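Local coordinates for 4-carboxymuconolactone decarboxylase (Sinorhizobium meliloti, PDB 4G9Q), which probably acts as a decarboxylase or peroxiredoxin-like enzyme of the carboxymuconolactone decarboxylase family, and assembles as an all-helical trimer, at residues Gly249-Asn252 against Ala253-Ala256. Numbering follows the deposited sequence.
Sequences GWPN and AMSA
The first turns of the C-terminal helix 250-267 show how a helix starts, with Trp250, Pro251 and Met254 meeting in its first turn. Gly249 takes the N-cap position; its positive phi of 93° ends the preceding helix and suits a residue without a side chain. From there the i to i+4 pattern begins weakly, Ala253 N to Gly249 O at 3.4 Å, and tightens at once: Met254 N reaches Trp250 O at 2.8 Å, nearly straight. Pro251, whose ring nitrogen has no proton to give, stands in the first turn, where none is needed; its O accepts Ser255 N at 2.9 Å. Met254, a selenomethionine, adds a Met-aromatic contact: SE lies in the plane of the Trp250 indole, 3.8 Å from CD1 at the ring edge. A bend at chi3 (-79°) turns its methyl CE back over the proline ring, nearest Pro251 N and CA at 3.4 Å, with CG at 3.9 Å. Trp250 NE1 and Ser255 OG hydrogen-bond to Thr184 OG1 and Gln219 NE2 of the second subunit. Ala253 packs on Ile241 and Ala245, and Trp250 sets its ring edge-to-face with Phe246, this helix start being wedged between helix 234-248 of its own chain and the second subunit of the trimer.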
loop_
_atom_site.group_PDB
_atom_site.type_symbol
_atom_site.label_atom_id
_atom_site.label_comp_id
_atom_site.label_asym_id
_atom_site.label_seq_id
_atom_site.Cartn_x
_atom_site.Cartn_y
_atom_site.Cartn_z
ATOM N N GLY A 249 7.875 7.260 -4.748
ATOM C CA GLY A 249 6.997 8.262 -5.347
ATOM C C GLY A 249 7.161 9.630 -4.711
ATOM O O GLY A 249 7.426 9.741 -3.511
ATOM N N TRP A 250 6.990 10.675 -5.520
ATOM C CA TRP A 250 7.161 12.053 -5.059
ATOM C C TRP A 250 6.292 12.400 -3.839
ATOM O O TRP A 250 6.798 12.985 -2.878
ATOM C CB TRP A 250 6.913 13.057 -6.199
ATOM C CG TRP A 250 8.066 13.978 -6.414
ATOM C CD1 TRP A 250 8.164 15.285 -6.042
ATOM C CD2 TRP A 250 9.303 13.644 -7.051
ATOM N NE1 TRP A 250 9.395 15.793 -6.414
ATOM C CE2 TRP A 250 10.113 14.802 -7.028
ATOM C CE3 TRP A 250 9.807 12.472 -7.628
ATOM C CZ2 TRP A 250 11.401 14.825 -7.577
ATOM C CZ3 TRP A 250 11.088 12.488 -8.167
ATOM C CH2 TRP A 250 11.870 13.665 -8.139
ATOM N N PRO A 251 4.986 12.057 -3.869
ATOM C CA PRO A 251 4.147 12.446 -2.738
ATOM C C PRO A 251 4.638 11.918 -1.389
ATOM O O PRO A 251 4.561 12.642 -0.397
ATOM C CB PRO A 251 2.782 11.866 -3.105
ATOM C CG PRO A 251 2.779 11.935 -4.612
ATOM C CD PRO A 251 4.172 11.530 -4.987
ATOM N N ASN A 252 5.146 10.686 -1.355
ATOM C CA ASN A 252 5.695 10.140 -0.105
ATOM C C ASN A 252 6.892 10.952 0.401
ATOM O O ASN A 252 6.965 11.281 1.584
ATOM C CB ASN A 252 6.059 8.658 -0.243
ATOM C CG ASN A 252 4.857 7.724 -0.059
ATOM O OD1 ASN A 252 4.794 6.664 -0.680
ATOM N ND2 ASN A 252 3.914 8.111 0.794
ATOM N N ALA A 253 7.815 11.293 -0.498
ATOM C CA ALA A 253 8.950 12.139 -0.127
ATOM C C ALA A 253 8.484 13.525 0.319
ATOM O O ALA A 253 8.951 14.053 1.337
ATOM C CB ALA A 253 9.937 12.254 -1.280
HETATM N N MSE A 254 7.545 14.102 -0.427
HETATM C CA MSE A 254 7.019 15.427 -0.098
HETATM C C MSE A 254 6.351 15.459 1.275
HETATM O O MSE A 254 6.511 16.428 2.018
HETATM C CB MSE A 254 6.058 15.915 -1.179
HETATM C CG MSE A 254 6.739 16.126 -2.508
HETATM SE SE MSE A 254 5.556 16.948 -3.796
HETATM C CE MSE A 254 4.502 15.428 -4.367
ATOM N N SER A 255 5.622 14.395 1.611
ATOM C CA SER A 255 4.920 14.304 2.891
ATOM C C SER A 255 5.880 14.245 4.079
ATOM O O SER A 255 5.538 14.692 5.177
ATOM C CB SER A 255 3.954 13.116 2.901
ATOM O OG SER A 255 2.836 13.377 2.063
ATOM N N ALA A 256 7.082 13.722 3.846
ATOM C CA ALA A 256 8.111 13.616 4.881
ATOM C C ALA A 256 8.775 14.956 5.212
ATOM O O ALA A 256 9.268 15.151 6.322
ATOM C CB ALA A 256 9.165 12.585 4.478
#